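Local coordinates for protein putative acetamidase/formamidase (Yersinia enterocolitica subsp. palearctica serotype O:3, PDB 5UBU) that probably hydrolyses carbon-nitrogen bonds in linear amides other than peptides and binds two neighbouring sodium ions, at residues Leu164-His169 with Ala221-Gly226; Ile170-Val175 with Gly191-Val196. All blocks are in the same frame, centred on the assembly; numbering follows the deposited sequence.

Contact 1 of 2, residues Leu164-His169 with Ala221-Gly226. With NA (sodium ion), chain G.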
ATOM      1  N   LEU B 164     -29.092  13.981 -11.099  1.00 49.77           N
ATOM      2  CA  LEU B 164     -28.268  12.925 -11.688  1.00 50.14           C
ATOM      3  C   LEU B 164     -29.103  11.867 -12.399  1.00 50.66           C
ATOM      4  O   LEU B 164     -30.245  11.604 -11.995  1.00 51.03           O
ATOM      5  CB  LEU B 164     -27.456  12.242 -10.595  1.00 48.90           C
ATOM      6  CG  LEU B 164     -26.677  13.160  -9.665  1.00 50.35           C
ATOM      7  CD1 LEU B 164     -25.969  12.317  -8.610  1.00 51.32           C
ATOM      8  CD2 LEU B 164     -25.714  14.032 -10.473  1.00 51.00           C
ATOM      9  N   PRO B 165     -28.549  11.258 -13.469  1.00 50.24           N
ATOM     10  CA  PRO B 165     -29.309  10.199 -14.127  1.00 51.19           C
ATOM     11  C   PRO B 165     -29.392   8.959 -13.241  1.00 50.11           C
ATOM     12  O   PRO B 165     -28.504   8.707 -12.426  1.00 50.34           O
ATOM     13  CB  PRO B 165     -28.490   9.890 -15.388  1.00 53.02           C
ATOM     14  CG  PRO B 165     -27.622  11.076 -15.597  1.00 53.51           C
ATOM     15  CD  PRO B 165     -27.339  11.618 -14.228  1.00 50.99           C
ATOM     16  N   TYR B 166     -30.460   8.197 -13.411  1.00 51.53           N
ATOM     17  CA  TYR B 166     -30.673   6.967 -12.663  1.00 49.76           C
ATOM     18  C   TYR B 166     -29.910   5.837 -13.354  1.00 50.58           C
ATOM     19  O   TYR B 166     -30.323   5.347 -14.400  1.00 52.38           O
ATOM     20  CB  TYR B 166     -32.183   6.675 -12.577  1.00 50.67           C
ATOM     21  CG  TYR B 166     -32.562   5.381 -11.899  1.00 50.12           C
ATOM     22  CD1 TYR B 166     -32.466   5.241 -10.512  1.00 48.01           C
ATOM     23  CD2 TYR B 166     -33.078   4.310 -12.635  1.00 51.19           C
ATOM     24  CE1 TYR B 166     -32.826   4.051  -9.886  1.00 47.99           C
ATOM     25  CE2 TYR B 166     -33.441   3.126 -12.017  1.00 51.10           C
ATOM     26  CZ  TYR B 166     -33.310   3.001 -10.647  1.00 49.73           C
ATOM     27  OH  TYR B 166     -33.662   1.827 -10.034  1.00 51.89           O
ATOM     28  N   LYS B 167     -28.759   5.476 -12.782  1.00 49.84           N
ATOM     29  CA  LYS B 167     -27.909   4.393 -13.289  1.00 52.23           C
ATOM     30  C   LYS B 167     -27.765   3.385 -12.156  1.00 47.98           C
ATOM     31  O   LYS B 167     -26.742   3.348 -11.479  1.00 48.93           O
ATOM     32  CB  LYS B 167     -26.535   4.934 -13.689  1.00 56.23           C
ATOM     33  CG  LYS B 167     -26.542   5.933 -14.841  1.00 61.60           C
ATOM     34  CD  LYS B 167     -26.849   5.299 -16.199  1.00 68.60           C
ATOM     35  CE  LYS B 167     -25.685   4.438 -16.676  1.00 74.54           C
ATOM     36  NZ  LYS B 167     -24.419   5.239 -16.805  1.00 77.36           N
ATOM     37  N   PRO B 168     -28.793   2.563 -11.939  1.00 56.88           N
ATOM     38  CA  PRO B 168     -28.724   1.622 -10.837  1.00 54.86           C
ATOM     39  C   PRO B 168     -27.781   0.440 -11.062  1.00 51.96           C
ATOM     40  O   PRO B 168     -27.476   0.090 -12.205  1.00 51.62           O
ATOM     41  CB  PRO B 168     -30.162   1.123 -10.731  1.00 55.56           C
ATOM     42  CG  PRO B 168     -30.630   1.135 -12.145  1.00 56.51           C
ATOM     43  CD  PRO B 168     -30.012   2.367 -12.741  1.00 57.07           C
ATOM     44  N   HIS B 169     -27.313  -0.134  -9.957  1.00 49.47           N
ATOM     45  CA  HIS B 169     -26.436  -1.302  -9.984  1.00 47.90           C
ATOM     46  C   HIS B 169     -26.407  -1.927  -8.604  1.00 46.49           C
ATOM     47  O   HIS B 169     -26.736  -1.281  -7.606  1.00 46.09           O
ATOM     48  CB  HIS B 169     -25.017  -0.942 -10.410  1.00 47.70           C
ATOM     49  CG  HIS B 169     -24.325  -0.009  -9.473  1.00 47.99           C
ATOM     50  ND1 HIS B 169     -24.470   1.359  -9.555  1.00 48.66           N
ATOM     51  CD2 HIS B 169     -23.476  -0.239  -8.441  1.00 47.50           C
ATOM     52  CE1 HIS B 169     -23.753   1.934  -8.608  1.00 48.25           C
ATOM     53  NE2 HIS B 169     -23.136   0.988  -7.918  1.00 47.41           N
ATOM     54  N   ALA B 221     -28.499  -2.180  -3.283  1.00 45.18           N
ATOM     55  CA  ALA B 221     -28.756  -1.548  -4.563  1.00 45.14           C
ATOM     56  C   ALA B 221     -28.349  -0.072  -4.489  1.00 45.00           C
ATOM     57  O   ALA B 221     -28.535   0.576  -3.451  1.00 44.82           O
ATOM     58  CB  ALA B 221     -30.228  -1.671  -4.919  1.00 45.96           C
ATOM     59  N   HIS B 222     -27.759   0.437  -5.573  1.00 45.00           N
ATOM     60  CA  HIS B 222     -27.358   1.845  -5.657  1.00 45.43           C
ATOM     61  C   HIS B 222     -28.070   2.505  -6.821  1.00 45.58           C
ATOM     62  O   HIS B 222     -28.140   1.932  -7.896  1.00 45.22           O
ATOM     63  CB  HIS B 222     -25.859   2.037  -5.900  1.00 45.42           C
ATOM     64  CG  HIS B 222     -24.982   1.540  -4.805  1.00 45.54           C
ATOM     65  ND1 HIS B 222     -23.736   1.013  -5.044  1.00 45.25           N
ATOM     66  CD2 HIS B 222     -25.183   1.447  -3.470  1.00 46.49           C
ATOM     67  CE1 HIS B 222     -23.184   0.664  -3.896  1.00 45.57           C
ATOM     68  NE2 HIS B 222     -24.044   0.907  -2.926  1.00 47.02           N
ATOM     69  N   ALA B 223     -28.591   3.710  -6.608  1.00 46.20           N
ATOM     70  CA  ALA B 223     -29.273   4.454  -7.676  1.00 46.84           C
ATOM     71  C   ALA B 223     -28.248   5.062  -8.628  1.00 46.46           C
ATOM     72  O   ALA B 223     -28.568   5.393  -9.761  1.00 46.89           O
ATOM     73  CB  ALA B 223     -30.162   5.540  -7.089  1.00 48.04           C
ATOM     74  N   CYS B 224     -27.024   5.216  -8.131  1.00 45.68           N
ATOM     75  CA  CYS B 224     -25.899   5.762  -8.889  1.00 45.44           C
ATOM     76  C   CYS B 224     -24.663   5.616  -8.021  1.00 44.57           C
ATOM     77  O   CYS B 224     -24.797   5.361  -6.830  1.00 44.34           O
ATOM     78  CB  CYS B 224     -26.142   7.239  -9.222  1.00 46.63           C
ATOM     79  SG  CYS B 224     -26.581   8.249  -7.782  1.00 47.35           S
ATOM     80  N   GLN B 225     -23.472   5.754  -8.605  1.00 44.12           N
ATOM     81  CA  GLN B 225     -22.220   5.674  -7.838  1.00 43.23           C
ATOM     82  C   GLN B 225     -21.021   6.162  -8.630  1.00 43.05           C
ATOM     83  O   GLN B 225     -20.875   5.846  -9.813  1.00 42.85           O
ATOM     84  CB  GLN B 225     -21.916   4.244  -7.367  1.00 42.40           C
ATOM     85  CG  GLN B 225     -20.633   4.110  -6.539  1.00 41.82           C
ATOM     86  CD  GLN B 225     -20.227   2.683  -6.293  1.00 40.95           C
ATOM     87  OE1 GLN B 225     -21.019   1.865  -5.835  1.00 41.03           O
ATOM     88  NE2 GLN B 225     -18.975   2.385  -6.574  1.00 40.40           N
ATOM     89  N   GLY B 226     -20.143   6.892  -7.941  1.00 42.85           N
ATOM     90  CA  GLY B 226     -18.922   7.384  -8.546  1.00 42.97           C
ATOM     91  C   GLY B 226     -17.820   6.334  -8.431  1.00 42.31           C
ATOM     92  O   GLY B 226     -17.923   5.376  -7.647  1.00 41.80           O
TER
HETATM   93 NA    NA G 401     -23.949   0.789  -0.598  1.00 22.46          NA

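Contact 2 of 2, residues Ile170-Val175 with Gly191-Val196. With NA (sodium ion), chain H.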
ATOM      1  N   ILE B 170     -26.003  -3.190  -8.563  1.00 45.17           N
ATOM      2  CA  ILE B 170     -25.908  -3.946  -7.327  1.00 44.27           C
ATOM      3  C   ILE B 170     -24.517  -3.802  -6.721  1.00 43.10           C
ATOM      4  O   ILE B 170     -23.510  -4.024  -7.381  1.00 42.87           O
ATOM      5  CB  ILE B 170     -26.239  -5.433  -7.581  1.00 44.23           C
ATOM      6  CG1 ILE B 170     -27.720  -5.593  -7.969  1.00 44.74           C
ATOM      7  CG2 ILE B 170     -25.928  -6.290  -6.360  1.00 43.98           C
ATOM      8  CD1 ILE B 170     -28.705  -5.217  -6.876  1.00 45.10           C
ATOM      9  N   GLY B 171     -24.483  -3.425  -5.453  1.00 42.65           N
ATOM     10  CA  GLY B 171     -23.235  -3.248  -4.728  1.00 42.00           C
ATOM     11  C   GLY B 171     -22.692  -4.563  -4.209  1.00 41.40           C
ATOM     12  O   GLY B 171     -21.489  -4.787  -4.261  1.00 41.12           O
ATOM     13  N   THR B 172     -23.576  -5.421  -3.701  1.00 41.35           N
ATOM     14  CA  THR B 172     -23.181  -6.728  -3.165  1.00 41.38           C
ATOM     15  C   THR B 172     -23.830  -7.891  -3.908  1.00 41.25           C
ATOM     16  O   THR B 172     -25.022  -8.127  -3.776  1.00 41.70           O
ATOM     17  CB  THR B 172     -23.538  -6.886  -1.665  1.00 41.96           C
ATOM     18  OG1 THR B 172     -24.956  -6.775  -1.487  1.00 42.97           O
ATOM     19  CG2 THR B 172     -22.832  -5.836  -0.811  1.00 41.88           C
ATOM     20  N   LEU B 173     -23.032  -8.603  -4.691  1.00 40.58           N
ATOM     21  CA  LEU B 173     -23.485  -9.768  -5.440  1.00 40.51           C
ATOM     22  C   LEU B 173     -22.439 -10.839  -5.149  1.00 40.17           C
ATOM     23  O   LEU B 173     -21.259 -10.645  -5.421  1.00 39.55           O
ATOM     24  CB  LEU B 173     -23.575  -9.471  -6.937  1.00 40.36           C
ATOM     25  CG  LEU B 173     -24.136 -10.606  -7.804  1.00 40.83           C
ATOM     26  CD1 LEU B 173     -25.562 -10.958  -7.377  1.00 41.32           C
ATOM     27  CD2 LEU B 173     -24.094 -10.251  -9.285  1.00 40.92           C
ATOM     28  N   SER B 174     -22.855 -11.972  -4.595  1.00 40.41           N
ATOM     29  CA  SER B 174     -21.880 -13.000  -4.242  1.00 40.28           C
ATOM     30  C   SER B 174     -22.410 -14.412  -4.110  1.00 40.47           C
ATOM     31  O   SER B 174     -23.611 -14.653  -4.142  1.00 40.73           O
ATOM     32  CB  SER B 174     -21.247 -12.610  -2.900  1.00 40.19           C
ATOM     33  OG  SER B 174     -22.232 -12.471  -1.900  1.00 40.60           O
ATOM     34  N   VAL B 175     -21.466 -15.337  -3.981  1.00 40.18           N
ATOM     35  CA  VAL B 175     -21.758 -16.747  -3.751  1.00 40.57           C
ATOM     36  C   VAL B 175     -20.973 -17.143  -2.501  1.00 40.47           C
ATOM     37  O   VAL B 175     -20.005 -16.477  -2.137  1.00 40.03           O
ATOM     38  CB  VAL B 175     -21.429 -17.642  -4.957  1.00 40.80           C
ATOM     39  CG1 VAL B 175     -22.408 -17.379  -6.082  1.00 40.91           C
ATOM     40  CG2 VAL B 175     -19.997 -17.447  -5.425  1.00 40.44           C
ATOM     41  N   GLY B 191     -17.016 -12.629  -4.761  1.00 41.26           N
ATOM     42  CA  GLY B 191     -17.840 -11.497  -5.163  1.00 41.39           C
ATOM     43  C   GLY B 191     -17.896 -10.607  -3.929  1.00 41.71           C
ATOM     44  O   GLY B 191     -16.860 -10.138  -3.448  1.00 41.54           O
ATOM     45  N   GLY B 192     -19.099 -10.369  -3.419  1.00 42.44           N
ATOM     46  CA  GLY B 192     -19.268  -9.567  -2.210  1.00 42.73           C
ATOM     47  C   GLY B 192     -19.563  -8.105  -2.473  1.00 42.92           C
ATOM     48  O   GLY B 192     -20.107  -7.754  -3.522  1.00 42.00           O
ATOM     49  N   ASN B 193     -19.189  -7.259  -1.510  1.00 43.95           N
ATOM     50  CA  ASN B 193     -19.413  -5.814  -1.572  1.00 44.65           C
ATOM     51  C   ASN B 193     -18.379  -5.157  -2.492  1.00 44.52           C
ATOM     52  O   ASN B 193     -17.477  -4.439  -2.046  1.00 44.15           O
ATOM     53  CB  ASN B 193     -19.345  -5.228  -0.153  1.00 45.34           C
ATOM     54  CG  ASN B 193     -19.813  -3.791  -0.079  1.00 46.15           C
ATOM     55  OD1 ASN B 193     -20.590  -3.339  -0.913  1.00 48.94           O
ATOM     56  ND2 ASN B 193     -19.370  -3.077   0.946  1.00 46.16           N
HETATM   57  N   MSE B 194     -18.535  -5.404  -3.787  1.00 44.99           N
HETATM   58  CA  MSE B 194     -17.618  -4.888  -4.800  1.00 45.47           C
HETATM   59  C   MSE B 194     -17.854  -3.446  -5.159  1.00 44.96           C
HETATM   60  O   MSE B 194     -16.914  -2.729  -5.483  1.00 43.79           O
HETATM   61  CB  MSE B 194     -17.773  -5.719  -6.072  1.00 46.82           C
HETATM   62  CG  MSE B 194     -17.390  -7.178  -5.843  1.00 47.99           C
HETATM   63 SE   MSE B 194     -17.801  -8.247  -7.439  1.00 51.25          SE
HETATM   64  CE  MSE B 194     -19.767  -8.216  -7.373  1.00 50.70           C
ATOM     65  N   ASP B 195     -19.110  -3.015  -5.120  1.00 45.14           N
ATOM     66  CA  ASP B 195     -19.476  -1.645  -5.469  1.00 45.08           C
ATOM     67  C   ASP B 195     -18.866  -1.226  -6.819  1.00 43.89           C
ATOM     68  O   ASP B 195     -18.170  -0.224  -6.916  1.00 43.65           O
ATOM     69  CB  ASP B 195     -19.072  -0.672  -4.356  1.00 45.77           C
ATOM     70  CG  ASP B 195     -19.802  -0.920  -3.036  1.00 46.52           C
ATOM     71  OD1 ASP B 195     -20.914  -1.497  -3.030  1.00 48.94           O
ATOM     72  OD2 ASP B 195     -19.263  -0.499  -1.989  1.00 46.55           O
ATOM     73  N   VAL B 196     -19.117  -2.033  -7.845  1.00 43.08           N
ATOM     74  CA  VAL B 196     -18.650  -1.764  -9.201  1.00 42.74           C
ATOM     75  C   VAL B 196     -19.881  -1.272  -9.969  1.00 42.82           C
ATOM     76  O   VAL B 196     -20.807  -2.053 -10.197  1.00 43.38           O
ATOM     77  CB  VAL B 196     -18.057  -3.029  -9.865  1.00 42.41           C
ATOM     78  CG1 VAL B 196     -17.754  -2.784 -11.340  1.00 42.57           C
ATOM     79  CG2 VAL B 196     -16.800  -3.469  -9.133  1.00 41.75           C
TER
HETATM   80 NA    NA H 402     -21.592  -1.334  -0.881  1.00 26.09          NA
HETATM   81  O   HOH W   1     -20.925  -4.165  -7.296  1.00 43.60           O
HETATM   82  O   HOH W   2     -19.946   0.417   0.763  0.50 15.81           O

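Contact 1 of 2, residues Leu164-His169 with Ala221-Gly226
His169 and His222 grip each other through a pair of backbone hydrogen bonds, making an antiparallel hydrogen-bonded bridge: the amide N of His222 reaches the carbonyl O of His169 at 2.9 Å, and the amide N of His169 returns to the carbonyl O of His222 at 3.0 Å. Both imidazoles rise from the same face of the sheet. His169 swings its ring over its own backbone (chi1 63°), CG lying between N and C, and so brings NE2 to Gln225, where it donates to OE1 at 3.1 Å. The bond is straight and nearly in the imidazole plane, yet it meets OE1 from above the amide's carbonyl plane. The amide nitrogen, Gln225 NE2, donates to the backbone O of Asp195, so both ends of the amide are held and its rotation is set. One face of the His169 ring lies over His222 CB, a CH-pi contact 3.7 Å from the ring centroid, while the two ring planes stand 74° apart. Histidine suits position 222 because one residue can lay its CB over the His169 ring and present NE2 to a sodium ion, 2.3 Å away, which Asp220 and Glu236 also bind. Lys167 N makes a weak bond to Ala223 O, and Pro168, which has no N-H to satisfy, sets CA against His222 O. The small methyl of Ala223 meets Tyr166 at CD1, 4.1 Å from CB, and Leu164 CD1 lies near Cys224 SG. Tyr166 OH bonds to Met109 O of strand 101-111, and the ring also touches Phe237. Strand 236-237 pairs with strand 214-222, whereas Leu164 belongs to a separate antiparallel sheet, bonding through its backbone to Val156, and packs on Cys306 of a second subunit.

Contact 2 of 2, residues Ile170-Val175 with Gly191-Val196
Leu173 and Gly192 pair as an antiparallel hydrogen-bonded bridge, Gly192 N meeting Leu173 O at 3.0 Å and Leu173 N meeting Gly192 O at 3.3 Å. The N-to-C directions of strands 172-175 and 191-193 differ by 146°. Gly191 and Gly192 adopt positive phi, where a side chain would press on the preceding carbonyl. An inverse gamma turn centred on Asn193 then bends the chain, so that Asp195 N bonds almost straight to a lone pair of Gly171 O at 3.1 Å. Water 1 donates to the carbonyls of Ile170 and Gly171 and accepts from Val196 N. Among the side chains, Thr172 CG2 rests 3.4 Å from Asn193 OD1, while Met194, a selenomethionine bent at chi3, lays CE against Leu173 CB. Asn193 extends its amide with CG anti to N (chi1 -169°), and Asp195 turns its carboxylate back toward Gly171. Asn193 OD1 thus binds the sodium at 2.2 Å and Asp195 binds it unequally, OD1 at 2.3 Å and OD2 at 2.7 Å, joined by Asp220 and water 2; Leu185 O holds Asn193 ND2. Asn193 OD1 and Asp195 OD1 lie 2.8 Å apart, a closeness the shared cation probably makes tolerable by offsetting their repulsion.

Both contacts are largely buried, but contact 2 lies about 3 Å from the chain centre and touches no other subunit, whereas contact 1 lies about 12 Å out, has exposed Pro165 and Lys167, and meets a second subunit. They share one sheet, in which strands 169-175 and 214-222 are neighbours, and contact 2 is nested within the loop that contact 1 closes. Contact 1 supplies a nitrogen ligand from histidine to its sodium; contact 2 supplies oxygens alone. Asp220 serves both ions, tying the two sites together. Between the contacts, His222 CE1 packs 3.3 Å from Asp195 OD1, so the two metal sites pack directly against each other.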